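Local atomic coordinates of (R)-specific enoyl-CoA hydratase (Pseudomonas aeruginosa, PDB entry 5CPG), a protein that catalyses the (R)-specific hydration of trans-2-enoyl-CoA to (R)-3-hydroxyacyl-CoA, as a two-subunit enzyme of the MaoC-like hotdog fold. Residues L83-R88 with G131-M136; E102-E107 with A117-N122; Q15-T20 with A72-G77; N112-A117 with I135-E140; S1-I6 with P76-I81. All coordinates share one frame; numbering follows the deposited sequence. Where two conformers were deposited one is given.

Interaction 1 of 5, residues L83-R88 with G131-M136; sequences LGQTLR and GEAEIM
Arg-88 and Glu-132 form the ionic end of this strand pair. The guanidinium meets the carboxylate end-on, one nitrogen to each oxygen: NH1 of Arg-88 lies 2.8 Å from OE2 of Glu-132, and its NH2 lies 3.0 Å from OE1. The two planes are nearly coplanar, 24° apart, and both oxygens are approached on their syn sides. A chi1 of 43° and a further bend at chi2 carry the Glu-132 carboxylate alongside Thr-86 to Arg-88. Between the backbones, Thr-86 N gives Glu-132 O a nearly straight bond of 2.8 Å; the return bond is weak. At the other end, Leu-83 N and Gly-84 N both donate to Glu-134 O, from the same face of its plane, and Gly-84 O takes back Glu-134 N at 2.8 Å. Two residues thus face one, a classic beta bulge, and the CD1 methyl of Leu-83 reaches the Glu-134 carboxylate, 3.8 Å from OE2. On the face of Gln-85 and Ala-133, OE1 of Gln-85 rests 3.4 Å from CB of Ala-133, while NE2 bonds to Thr-86 O.

A second shell fixes these groups. Asp-130 also pairs with Arg-88, Arg-113 holds Glu-134, and Tyr-82 and Thr-118 bind the Gln-85 amide. Ile-67 of helix 62-73 packs on the Gln-85 side chain. Strand 81-89 is outermost within its chain, and residues 84 to 88 pair antiparallel with a strand of the second subunit, the continuous sheet characteristic of a hotdog dimer.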
# COMPACT_ATOMS: atom_id res chain seq x y z
N LEU A 83 2.72 -11.62 6.36
CA LEU A 83 3.56 -11.39 7.52
C LEU A 83 4.45 -10.18 7.35
O LEU A 83 4.71 -9.48 8.31
CB LEU A 83 4.42 -12.59 7.83
CG LEU A 83 3.59 -13.84 8.11
CD1 LEU A 83 4.55 -14.98 8.28
CD2 LEU A 83 2.82 -13.65 9.40
N GLY A 84 4.98 -9.95 6.14
CA GLY A 84 5.87 -8.82 5.94
C GLY A 84 6.05 -8.51 4.46
O GLY A 84 5.83 -9.39 3.59
N GLN A 85 6.50 -7.29 4.18
CA GLN A 85 6.76 -6.90 2.80
C GLN A 85 7.87 -5.89 2.77
O GLN A 85 7.84 -4.88 3.51
CB GLN A 85 5.48 -6.33 2.17
CG GLN A 85 5.66 -5.72 0.79
CD GLN A 85 5.81 -6.81 -0.28
OE1 GLN A 85 4.96 -7.66 -0.41
NE2 GLN A 85 6.91 -6.76 -1.04
N THR A 86 8.79 -6.09 1.83
CA THR A 86 9.80 -5.08 1.55
C THR A 86 9.60 -4.52 0.16
O THR A 86 9.27 -5.24 -0.74
CB THR A 86 11.21 -5.65 1.72
OG1 THR A 86 11.31 -6.18 3.04
CG2 THR A 86 12.28 -4.59 1.53
N LEU A 87 9.77 -3.23 0.03
CA LEU A 87 9.59 -2.56 -1.26
C LEU A 87 10.76 -1.64 -1.54
O LEU A 87 11.17 -0.83 -0.68
CB LEU A 87 8.29 -1.73 -1.26
CG LEU A 87 7.03 -2.57 -1.05
CD1 LEU A 87 5.85 -1.63 -0.70
CD2 LEU A 87 6.68 -3.33 -2.33
N ARG A 88 11.28 -1.71 -2.75
CA ARG A 88 12.22 -0.66 -3.17
C ARG A 88 11.61 -0.03 -4.41
O ARG A 88 11.25 -0.73 -5.35
CB ARG A 88 13.59 -1.26 -3.45
CG ARG A 88 14.19 -1.92 -2.21
CD ARG A 88 15.45 -2.74 -2.49
NE ARG A 88 15.22 -4.02 -3.19
CZ ARG A 88 14.86 -5.16 -2.58
NH1 ARG A 88 14.63 -5.22 -1.26
NH2 ARG A 88 14.71 -6.26 -3.29
N GLY A 131 11.24 -6.15 -4.56
CA GLY A 131 10.98 -6.43 -3.16
C GLY A 131 10.68 -7.87 -2.90
O GLY A 131 10.72 -8.72 -3.78
N GLU A 132 10.38 -8.17 -1.64
CA GLU A 132 10.03 -9.53 -1.28
C GLU A 132 8.98 -9.54 -0.16
O GLU A 132 8.91 -8.60 0.63
CB GLU A 132 11.31 -10.30 -0.88
CG GLU A 132 12.29 -9.53 0.04
CD GLU A 132 13.25 -8.52 -0.68
OE1 GLU A 132 13.54 -8.66 -1.90
OE2 GLU A 132 13.75 -7.59 0.01
N ALA A 133 8.14 -10.57 -0.17
CA ALA A 133 7.11 -10.73 0.84
C ALA A 133 7.40 -11.95 1.72
O ALA A 133 7.96 -12.94 1.23
CB ALA A 133 5.75 -10.91 0.17
N GLU A 134 6.98 -11.91 2.97
CA GLU A 134 6.97 -13.11 3.80
C GLU A 134 5.50 -13.37 4.09
O GLU A 134 4.76 -12.46 4.49
CB GLU A 134 7.78 -12.93 5.10
CG GLU A 134 7.82 -14.22 5.98
CD GLU A 134 8.42 -14.00 7.40
OE1 GLU A 134 9.01 -12.92 7.68
OE2 GLU A 134 8.31 -14.91 8.26
N ILE A 135 5.06 -14.58 3.81
CA ILE A 135 3.67 -14.97 4.03
C ILE A 135 3.58 -16.32 4.72
O ILE A 135 4.54 -17.09 4.73
CB ILE A 135 2.90 -15.03 2.68
CG1 ILE A 135 3.56 -16.07 1.78
CG2 ILE A 135 2.87 -13.60 2.04
CD1 ILE A 135 2.88 -16.29 0.41
N MET A 136 2.41 -16.61 5.28
CA MET A 136 2.05 -17.98 5.63
C MET A 136 1.07 -18.47 4.59
O MET A 136 -0.02 -17.92 4.42
CB MET A 136 1.45 -18.04 7.05
CG MET A 136 1.12 -19.47 7.47
SD MET A 136 0.63 -19.50 9.20
CE MET A 136 1.94 -18.51 9.86

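Interaction 2 of 5, residues E102-E107 with A117-N122; sequences ELEVLE and ATRVFN
Arg-119 and its two acidic partners, Glu-102 and Glu-104, lie across a beta hairpin of the hotdog sheet, strands 98-109 and 113-121. Four backbone bonds join the strands: Glu-102 and Arg-119 exchange one pair, Glu-104 and Ala-117 the other, and Leu-103 faces Thr-118 between them on the opposite side of the sheet.

The arginine side chain can be followed outward. CB of Arg-119 stands 4.1 Å from O of Glu-102, and the chain then runs extended to NE beside Glu-102, both pointing the same way. CD of Arg-119 passes 3.5 Å from OE1 of Glu-102. Beyond CZ, NH1 of Arg-119 serves both acids, lying 2.9 Å from OE1 of Glu-102. NH1 of Arg-119 is also 2.8 Å from OE1 of Glu-104, and NH2 returns to that same oxygen. All three bonds lie close to the guanidinium plane, yet the carboxylates are turned steeply against it, by 68° for Glu-102 and 64° for Glu-104. NH1 meets OE1 of Glu-104 almost head-on to its C-O bond, whereas it comes to Glu-102 from above the carboxylate plane. These bonds fix the rotation of the guanidinium, and the cation probably offsets the repulsion between the two acids.

The Ala-117 methyl lies over one face of this group, toward its rim. On the helix-facing side of the sheet, Leu-103 is covered by Ala-70 and Ile-71 of helix 62-73, and its CD2 touches CG2 of Thr-118 at 3.8 Å.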
# COMPACT_ATOMS: atom_id res chain seq x y z
N GLU A 102 4.96 -9.36 -10.97
CA GLU A 102 5.47 -10.72 -11.10
C GLU A 102 5.80 -11.28 -9.72
O GLU A 102 6.57 -10.67 -9.00
CB GLU A 102 6.72 -10.76 -11.98
CG GLU A 102 7.17 -12.23 -12.16
CD GLU A 102 8.56 -12.41 -12.77
OE1 GLU A 102 9.54 -11.79 -12.31
OE2 GLU A 102 8.65 -13.21 -13.71
N LEU A 103 5.20 -12.40 -9.38
CA LEU A 103 5.48 -13.06 -8.11
C LEU A 103 6.35 -14.25 -8.40
O LEU A 103 6.14 -14.93 -9.40
CB LEU A 103 4.20 -13.53 -7.41
CG LEU A 103 3.16 -12.45 -7.11
CD1 LEU A 103 1.97 -13.11 -6.41
CD2 LEU A 103 3.81 -11.36 -6.25
N GLU A 104 7.26 -14.57 -7.49
CA GLU A 104 8.01 -15.82 -7.66
C GLU A 104 8.28 -16.46 -6.30
O GLU A 104 8.75 -15.77 -5.41
CB GLU A 104 9.34 -15.57 -8.35
CG GLU A 104 10.09 -16.89 -8.63
CD GLU A 104 11.49 -16.66 -9.22
OE1 GLU A 104 11.76 -15.54 -9.73
OE2 GLU A 104 12.33 -17.60 -9.16
N VAL A 105 8.01 -17.76 -6.15
CA VAL A 105 8.30 -18.42 -4.87
C VAL A 105 9.82 -18.59 -4.70
O VAL A 105 10.47 -19.21 -5.55
CB VAL A 105 7.62 -19.79 -4.77
CG1 VAL A 105 8.08 -20.48 -3.47
CG2 VAL A 105 6.07 -19.70 -4.85
N LEU A 106 10.40 -17.99 -3.65
CA LEU A 106 11.86 -18.03 -3.48
C LEU A 106 12.27 -19.15 -2.54
O LEU A 106 13.26 -19.85 -2.78
CB LEU A 106 12.42 -16.70 -2.94
CG LEU A 106 12.35 -15.44 -3.78
CD1 LEU A 106 12.90 -14.28 -3.02
CD2 LEU A 106 13.16 -15.62 -5.13
N GLU A 107 11.51 -19.33 -1.48
CA GLU A 107 11.83 -20.29 -0.42
C GLU A 107 10.56 -20.80 0.23
O GLU A 107 9.65 -20.01 0.45
CB GLU A 107 12.71 -19.65 0.67
CG GLU A 107 13.98 -18.98 0.16
CD GLU A 107 14.69 -18.14 1.20
OE1 GLU A 107 14.77 -18.56 2.38
OE2 GLU A 107 15.18 -17.05 0.84
N ALA A 117 9.27 -13.44 -4.11
CA ALA A 117 9.80 -12.25 -4.75
C ALA A 117 8.60 -11.47 -5.31
O ALA A 117 7.65 -12.09 -5.77
CB ALA A 117 10.76 -12.61 -5.87
N THR A 118 8.62 -10.14 -5.22
CA THR A 118 7.48 -9.33 -5.65
C THR A 118 8.00 -8.19 -6.50
O THR A 118 8.47 -7.19 -5.99
CB THR A 118 6.66 -8.79 -4.44
OG1 THR A 118 7.51 -7.98 -3.63
CG2 THR A 118 6.14 -9.94 -3.58
N ARG A 119 7.99 -8.35 -7.83
CA ARG A 119 8.57 -7.37 -8.73
C ARG A 119 7.46 -6.71 -9.53
O ARG A 119 6.45 -7.37 -9.80
CB ARG A 119 9.57 -8.03 -9.71
CG ARG A 119 10.61 -8.93 -8.98
CD ARG A 119 11.27 -9.92 -9.95
NE ARG A 119 12.14 -10.87 -9.22
CZ ARG A 119 12.07 -12.20 -9.29
NH1 ARG A 119 11.20 -12.80 -10.11
NH2 ARG A 119 12.91 -12.94 -8.58
N VAL A 120 7.66 -5.46 -9.90
CA VAL A 120 6.64 -4.77 -10.71
C VAL A 120 7.35 -4.13 -11.89
O VAL A 120 8.37 -3.45 -11.74
CB VAL A 120 5.88 -3.65 -9.94
CG1 VAL A 120 4.74 -3.09 -10.83
CG2 VAL A 120 5.31 -4.20 -8.65
N PHE A 121 6.77 -4.34 -13.08
CA PHE A 121 7.31 -3.80 -14.32
C PHE A 121 6.28 -2.96 -15.03
O PHE A 121 5.10 -3.25 -14.93
CB PHE A 121 7.74 -4.93 -15.27
CG PHE A 121 8.79 -5.82 -14.69
CD1 PHE A 121 8.41 -6.93 -13.98
CD2 PHE A 121 10.14 -5.53 -14.83
CE1 PHE A 121 9.35 -7.79 -13.39
CE2 PHE A 121 11.13 -6.40 -14.25
CZ PHE A 121 10.72 -7.51 -13.54
N ASN A 122 6.75 -1.98 -15.77
CA ASN A 122 5.84 -1.17 -16.56
C ASN A 122 5.78 -1.69 -17.99
O ASN A 122 6.40 -2.70 -18.33
CB ASN A 122 6.24 0.31 -16.53
CG ASN A 122 7.60 0.60 -17.18
OD1 ASN A 122 8.12 -0.19 -17.96
ND2 ASN A 122 8.18 1.75 -16.84

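Interaction 3 of 5, residues Q15-T20 with A72-G77; sequences QKAEYT and ATVLPG
Ala-17 of strand 16-22 receives a double apolar bump, Val-74 and Leu-75, at the point where helix 62-73 ends, the long helix that the hotdog sheet wraps. The chain abandons the helical path at Val-74. The receiving surface is shaped by side-chain size: Ala-17, small, lies between the longer Gln-15 and Tyr-19, so that its methyl forms the floor of a shallow hollow.

Into this hollow come CG1 of Val-74, 3.7 Å from CB of Ala-17, and CB of Leu-75, 3.8 Å from the same methyl. The valine straddles the rim: with CG1 anti to the backbone N (chi1 -178°), its other branch, CG2, is left to meet the Tyr-19 ring at CD1, 3.9 Å away. Farther along this ring, the Thr-73 side chain crosses at about a right angle. The tyrosine's hydroxyl continues past the contact to Ser-35 of the second subunit, while the Thr-73 hydroxyl turns back to Ala-69 O in its own helix.

At the other wall, the Gln-15 amide is bonded through OE1 to Glu-12 N, and its NE2 lies 3.9 Å from CD1 of Leu-75.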
# COMPACT_ATOMS: atom_id res chain seq x y z
N GLN A 15 8.11 -21.28 -8.85
CA GLN A 15 6.75 -21.07 -9.36
C GLN A 15 6.44 -19.59 -9.48
O GLN A 15 6.71 -18.83 -8.55
CB GLN A 15 5.75 -21.72 -8.44
CG GLN A 15 4.35 -21.62 -8.88
CD GLN A 15 3.49 -22.60 -8.13
OE1 GLN A 15 3.96 -23.27 -7.21
NE2 GLN A 15 2.22 -22.72 -8.52
N LYS A 16 5.87 -19.16 -10.61
CA LYS A 16 5.61 -17.74 -10.83
C LYS A 16 4.14 -17.47 -11.13
O LYS A 16 3.38 -18.39 -11.48
CB LYS A 16 6.49 -17.19 -11.98
CG LYS A 16 8.01 -17.20 -11.67
CD LYS A 16 8.80 -16.53 -12.78
CE LYS A 16 10.29 -16.41 -12.45
NZ LYS A 16 11.04 -15.61 -13.49
N ALA A 17 3.72 -16.22 -10.96
CA ALA A 17 2.38 -15.81 -11.38
C ALA A 17 2.45 -14.33 -11.70
O ALA A 17 3.40 -13.65 -11.29
CB ALA A 17 1.35 -16.06 -10.32
N GLU A 18 1.46 -13.84 -12.45
CA GLU A 18 1.44 -12.45 -12.85
C GLU A 18 0.08 -11.82 -12.57
O GLU A 18 -0.92 -12.52 -12.44
CB GLU A 18 1.75 -12.31 -14.35
CG GLU A 18 3.15 -12.71 -14.75
CD GLU A 18 3.36 -12.61 -16.26
OE1 GLU A 18 2.35 -12.38 -16.98
OE2 GLU A 18 4.51 -12.75 -16.72
N TYR A 19 0.06 -10.49 -12.48
CA TYR A 19 -1.15 -9.76 -12.06
C TYR A 19 -0.97 -8.41 -12.68
O TYR A 19 0.06 -7.78 -12.46
CB TYR A 19 -1.23 -9.69 -10.53
CG TYR A 19 -2.45 -8.99 -9.97
CD1 TYR A 19 -3.69 -9.61 -9.98
CD2 TYR A 19 -2.34 -7.72 -9.40
CE1 TYR A 19 -4.82 -8.97 -9.46
CE2 TYR A 19 -3.46 -7.08 -8.86
CZ TYR A 19 -4.68 -7.70 -8.90
OH TYR A 19 -5.75 -7.03 -8.37
N THR A 20 -1.92 -7.96 -13.50
CA THR A 20 -1.64 -6.76 -14.27
C THR A 20 -2.69 -5.69 -13.98
O THR A 20 -3.83 -6.02 -13.63
CB THR A 20 -1.66 -7.02 -15.78
OG1 THR A 20 -2.95 -7.57 -16.09
CG2 THR A 20 -0.52 -7.92 -16.21
N ALA A 72 -2.74 -12.19 -2.50
CA ALA A 72 -4.00 -12.60 -1.92
C ALA A 72 -4.98 -13.24 -2.86
O ALA A 72 -5.83 -14.00 -2.39
CB ALA A 72 -4.68 -11.39 -1.26
N THR A 73 -4.90 -12.92 -4.15
CA THR A 73 -5.91 -13.46 -5.09
C THR A 73 -5.35 -14.41 -6.13
O THR A 73 -6.16 -15.12 -6.79
CB THR A 73 -6.70 -12.34 -5.84
OG1 THR A 73 -5.86 -11.59 -6.72
CG2 THR A 73 -7.33 -11.36 -4.82
N VAL A 74 -4.03 -14.45 -6.30
CA VAL A 74 -3.45 -15.27 -7.39
C VAL A 74 -2.49 -16.31 -6.84
O VAL A 74 -2.73 -17.49 -7.01
CB VAL A 74 -2.74 -14.43 -8.46
CG1 VAL A 74 -2.21 -15.34 -9.57
CG2 VAL A 74 -3.69 -13.41 -9.06
N LEU A 75 -1.42 -15.88 -6.15
CA LEU A 75 -0.42 -16.84 -5.65
C LEU A 75 0.17 -16.42 -4.29
O LEU A 75 0.89 -15.42 -4.21
CB LEU A 75 0.69 -17.00 -6.67
CG LEU A 75 1.82 -18.01 -6.37
CD1 LEU A 75 1.30 -19.44 -6.53
CD2 LEU A 75 3.13 -17.81 -7.18
N PRO A 76 -0.10 -17.20 -3.24
CA PRO A 76 -0.89 -18.45 -3.23
C PRO A 76 -2.40 -18.26 -3.27
O PRO A 76 -3.13 -19.21 -3.45
CB PRO A 76 -0.48 -19.14 -1.90
CG PRO A 76 0.71 -18.37 -1.42
CD PRO A 76 0.50 -16.97 -1.91
N GLY A 77 -2.89 -17.04 -3.07
CA GLY A 77 -4.31 -16.80 -3.19
C GLY A 77 -5.06 -16.93 -1.89
O GLY A 77 -4.50 -16.77 -0.80

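Interaction 4 of 5, residues N112-A117 with I135-E140; sequences NRVRMA and IMAPEE
Asn-112 and Ala-137 mark where this hairpin, strands 113-121 and 127-136, begins to open. Three backbone hydrogen bonds tie the segments. Val-114 and Ile-135 exchange two, Val-114 N to Ile-135 O at 2.9 Å and Ile-135 N to Val-114 O at 3.0 Å; the third runs from Ala-137 N to Asn-112 O at 2.8 Å, reaching one residue beyond strand 127-136. Arg-113 and Met-136 form the non-hydrogen-bonded pair between them.

One polar side-chain bond extends the grip: ND2 of Asn-112 donates to OE1 of Glu-139 at 3.2 Å. The two side chains cross at about a right angle, and the nitrogen comes from well above the carboxylate plane, 80° out of it.

Apolar contacts gather on the face of Val-114 and Ile-135. With chi1 at 60°, the longer branch of Ile-135 turns toward the neighbouring strand, laying CG1 against CB of Val-114 at 3.8 Å and extending CD1 to the CE methyl of Met-116, also at 3.8 Å. CG2 of Val-114 touches the Ala-137 methyl at 3.9 Å, and Pro-76 covers Ile-135 from the loop after helix 62-73.

The chemistry changes along the contact. Regular sheet bonding and buried hydrocarbon secure the strands, whereas past Ala-137 the tie between these two segments is a neutral amide meeting an exposed carboxylate, long and far off its plane, and so probably weaker than the backbone bonds.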
# COMPACT_ATOMS: atom_id res chain seq x y z
N ASN A 112 4.68 -23.30 7.47
CA ASN A 112 3.95 -23.01 6.24
C ASN A 112 4.32 -21.67 5.62
O ASN A 112 3.55 -21.10 4.85
CB ASN A 112 2.44 -23.05 6.49
CG ASN A 112 1.87 -24.42 6.40
OD1 ASN A 112 2.58 -25.37 6.07
ND2 ASN A 112 0.57 -24.54 6.66
N ARG A 113 5.52 -21.20 5.92
CA ARG A 113 5.91 -19.87 5.51
C ARG A 113 6.59 -19.90 4.17
O ARG A 113 7.22 -20.90 3.79
CB ARG A 113 6.80 -19.24 6.56
CG ARG A 113 5.98 -18.77 7.77
CD ARG A 113 6.84 -18.49 9.01
NE ARG A 113 7.99 -17.63 8.76
CZ ARG A 113 9.26 -18.05 8.71
NH1 ARG A 113 10.26 -17.19 8.50
NH2 ARG A 113 9.54 -19.34 8.87
N VAL A 114 6.43 -18.80 3.43
CA VAL A 114 6.99 -18.68 2.09
C VAL A 114 7.60 -17.31 1.92
O VAL A 114 7.06 -16.33 2.45
CB VAL A 114 5.90 -18.93 1.03
CG1 VAL A 114 6.41 -18.69 -0.38
CG2 VAL A 114 5.34 -20.34 1.13
N ARG A 115 8.78 -17.25 1.30
CA ARG A 115 9.37 -16.00 0.87
C ARG A 115 9.11 -15.85 -0.63
O ARG A 115 9.40 -16.75 -1.40
CB ARG A 115 10.88 -15.98 1.20
CG ARG A 115 11.62 -14.78 0.70
CD ARG A 115 13.04 -14.65 1.27
NE ARG A 115 12.97 -14.34 2.69
CZ ARG A 115 13.32 -15.18 3.66
NH1 ARG A 115 13.21 -14.80 4.93
NH2 ARG A 115 13.79 -16.39 3.35
N MET A 116 8.49 -14.73 -1.02
CA MET A 116 7.98 -14.52 -2.37
C MET A 116 8.66 -13.32 -2.93
O MET A 116 8.68 -12.25 -2.27
CB MET A 116 6.45 -14.31 -2.34
CG MET A 116 5.82 -14.25 -3.70
SD MET A 116 5.42 -15.89 -4.37
CE MET A 116 4.56 -16.52 -2.95
N ALA A 117 9.27 -13.44 -4.11
CA ALA A 117 9.80 -12.25 -4.75
C ALA A 117 8.60 -11.47 -5.31
O ALA A 117 7.65 -12.09 -5.77
CB ALA A 117 10.76 -12.61 -5.87
N ILE A 135 5.06 -14.58 3.81
CA ILE A 135 3.67 -14.97 4.03
C ILE A 135 3.58 -16.32 4.72
O ILE A 135 4.54 -17.09 4.73
CB ILE A 135 2.90 -15.03 2.68
CG1 ILE A 135 3.56 -16.07 1.78
CG2 ILE A 135 2.87 -13.60 2.04
CD1 ILE A 135 2.88 -16.29 0.41
N MET A 136 2.41 -16.61 5.28
CA MET A 136 2.05 -17.98 5.63
C MET A 136 1.07 -18.47 4.59
O MET A 136 -0.02 -17.92 4.42
CB MET A 136 1.45 -18.04 7.05
CG MET A 136 1.12 -19.47 7.47
SD MET A 136 0.63 -19.50 9.20
CE MET A 136 1.94 -18.51 9.86
N ALA A 137 1.48 -19.50 3.84
CA ALA A 137 0.63 -19.96 2.76
C ALA A 137 -0.49 -20.80 3.34
O ALA A 137 -0.38 -21.29 4.48
CB ALA A 137 1.47 -20.79 1.74
N PRO A 138 -1.57 -20.99 2.58
CA PRO A 138 -2.74 -21.73 3.07
C PRO A 138 -2.37 -23.19 3.28
O PRO A 138 -1.61 -23.72 2.48
CB PRO A 138 -3.76 -21.59 1.93
CG PRO A 138 -3.29 -20.46 1.10
CD PRO A 138 -1.79 -20.44 1.23
N GLU A 139 -2.87 -23.80 4.35
CA GLU A 139 -2.66 -25.22 4.60
C GLU A 139 -3.53 -26.08 3.68
O GLU A 139 -3.08 -27.09 3.16
CB GLU A 139 -2.94 -25.55 6.06
CG GLU A 139 -2.83 -27.04 6.41
CD GLU A 139 -1.39 -27.56 6.42
OE1 GLU A 139 -0.68 -27.35 7.43
OE2 GLU A 139 -0.97 -28.20 5.43
N GLU A 140 -4.78 -25.66 3.46
CA GLU A 140 -5.73 -26.50 2.72
C GLU A 140 -6.19 -25.86 1.42
O GLU A 140 -6.14 -24.63 1.25
CB GLU A 140 -6.94 -26.82 3.59
CG GLU A 140 -7.86 -25.63 3.81
CD GLU A 140 -7.36 -24.64 4.86
OE1 GLU A 140 -6.24 -24.84 5.39
OE2 GLU A 140 -8.08 -23.66 5.15

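Interaction 5 of 5, residues S1-I6 with P76-I81; sequences SQVQNI and PGPGTI
Pro-78 and Asn-5 meet on two levels, with Pro-76 completing the trio that buries most surface here. The Pro-78 ring offers its CD and CG edge to Val-3, whose CG1 methyl stands 3.8 Å from CD and whose side chain crosses the ring at about a right angle. Its carbonyl oxygen faces Asn-5: ND2 donates to Pro-78 O at 2.9 Å, nearly in line with the C=O bond.

A chi1 of 65° swings the Asn-5 amide toward the turn and so to this oxygen. Separately, the course of the backbone sets CB of Asn-5 3.2 Å from O of Pro-76. The rest of the amide is engaged too, OD1 by Leu-142 N and ND2 also by Glu-140 O, and these partners together fix its rotation.

Pro-76, which follows a cis peptide bond, contributes its carbonyl: Ile-6 N donates to Pro-76 O at 2.8 Å, in the carbonyl plane. In return, CB of Pro-76 lies 3.2 Å from Ile-6 O, a buried oxygen for which the model has no hydrogen-bonding partner. Gly-77 to Thr-80 form a type II turn, with Gly-77 O accepting from both N and OG1 of Thr-80.

The N-terminal segment therefore lies over the loop that leads from helix 62-73 to strand 81-89. Beside it, strand 3-4 pairs with strand 143-144, while Ile-71 of the helix and Ile-135 of strand 127-136 pack on Pro-76.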
# COMPACT_ATOMS: atom_id res chain seq x y z
N SER A 1 -16.83 -16.47 -11.73
CA SER A 1 -15.99 -17.62 -11.44
C SER A 1 -15.56 -17.64 -9.98
O SER A 1 -15.78 -16.68 -9.23
CB SER A 1 -14.75 -17.63 -12.33
OG SER A 1 -15.09 -17.37 -13.69
N GLN A 2 -14.95 -18.74 -9.58
CA GLN A 2 -14.33 -18.83 -8.26
C GLN A 2 -12.82 -18.85 -8.39
O GLN A 2 -12.27 -19.31 -9.40
CB GLN A 2 -14.81 -20.06 -7.54
CG GLN A 2 -16.09 -19.86 -6.81
CD GLN A 2 -16.28 -20.95 -5.81
OE1 GLN A 2 -15.62 -21.98 -5.90
NE2 GLN A 2 -17.15 -20.72 -4.83
N VAL A 3 -12.15 -18.34 -7.36
CA VAL A 3 -10.69 -18.34 -7.32
C VAL A 3 -10.19 -19.48 -6.44
O VAL A 3 -10.63 -19.60 -5.30
CB VAL A 3 -10.17 -16.98 -6.79
CG1 VAL A 3 -8.65 -17.00 -6.67
CG2 VAL A 3 -10.62 -15.88 -7.73
N GLN A 4 -9.30 -20.31 -6.98
CA GLN A 4 -8.72 -21.42 -6.20
C GLN A 4 -7.34 -21.04 -5.73
O GLN A 4 -6.58 -20.40 -6.48
CB GLN A 4 -8.63 -22.71 -7.02
CG GLN A 4 -9.99 -23.31 -7.37
CD GLN A 4 -9.89 -24.72 -7.95
OE1 GLN A 4 -8.81 -25.30 -8.05
NE2 GLN A 4 -11.04 -25.28 -8.32
N ASN A 5 -7.01 -21.39 -4.49
CA ASN A 5 -5.66 -21.11 -4.01
C ASN A 5 -4.69 -22.21 -4.40
O ASN A 5 -5.05 -23.20 -5.04
CB ASN A 5 -5.64 -20.90 -2.50
CG ASN A 5 -6.01 -22.14 -1.70
OD1 ASN A 5 -6.28 -23.21 -2.25
ND2 ASN A 5 -6.00 -21.99 -0.38
N ILE A 6 -3.43 -21.95 -4.08
CA ILE A 6 -2.35 -22.93 -4.19
C ILE A 6 -1.77 -23.12 -2.78
O ILE A 6 -0.97 -22.29 -2.30
CB ILE A 6 -1.27 -22.46 -5.16
CG1 ILE A 6 -1.86 -21.96 -6.49
CG2 ILE A 6 -0.20 -23.56 -5.39
CD1 ILE A 6 -2.62 -23.00 -7.26
N PRO A 76 -0.10 -17.20 -3.24
CA PRO A 76 -0.89 -18.45 -3.23
C PRO A 76 -2.40 -18.26 -3.27
O PRO A 76 -3.13 -19.21 -3.45
CB PRO A 76 -0.48 -19.14 -1.90
CG PRO A 76 0.71 -18.37 -1.42
CD PRO A 76 0.50 -16.97 -1.91
N GLY A 77 -2.89 -17.04 -3.07
CA GLY A 77 -4.31 -16.80 -3.19
C GLY A 77 -5.06 -16.93 -1.89
O GLY A 77 -4.50 -16.77 -0.80
N PRO A 78 -6.38 -17.20 -1.96
CA PRO A 78 -7.18 -17.20 -0.73
C PRO A 78 -6.66 -18.08 0.42
O PRO A 78 -6.24 -19.20 0.18
CB PRO A 78 -8.54 -17.71 -1.22
CG PRO A 78 -8.62 -17.20 -2.60
CD PRO A 78 -7.22 -17.29 -3.17
N GLY A 79 -6.66 -17.54 1.64
CA GLY A 79 -6.17 -18.24 2.80
C GLY A 79 -4.75 -17.85 3.23
O GLY A 79 -4.29 -18.29 4.24
N THR A 80 -4.08 -17.03 2.45
CA THR A 80 -2.74 -16.54 2.77
C THR A 80 -2.74 -15.49 3.88
O THR A 80 -3.63 -14.64 3.92
CB THR A 80 -2.11 -15.94 1.53
OG1 THR A 80 -2.12 -16.92 0.50
CG2 THR A 80 -0.69 -15.47 1.78
N ILE A 81 -1.76 -15.58 4.77
CA ILE A 81 -1.55 -14.60 5.82
C ILE A 81 -0.31 -13.77 5.49
O ILE A 81 0.73 -14.31 5.15
CB ILE A 81 -1.40 -15.25 7.20
CG1 ILE A 81 -2.70 -15.99 7.53
CG2 ILE A 81 -1.13 -14.20 8.26
CD1 ILE A 81 -2.68 -16.62 8.90

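How the interactions relate
Interactions 1, 2 and 4 belong to one antiparallel sheet and share its strands: 127-136 serves interactions 1 and 4, and 113-121 serves interactions 2 and 4. All three combine backbone bonding with partly buried side chains, but interactions 1 and 2 carry arginine-glutamate bridges, whereas interaction 4 has an amide-carboxylate bond where the strands part. Interaction 3, a surface contact, rests mainly on apolar shape, without hydrogen bonds between its segments; interaction 5, though buried, joins the N-terminal segment to a loop through prolines and two hydrogen bonds. These last two share Pro-76 and Gly-77. Interaction 1 continues the sheet into the second subunit, interaction 3 hydrogen-bonds to it, and interaction 5 merely brushes it through Pro-78.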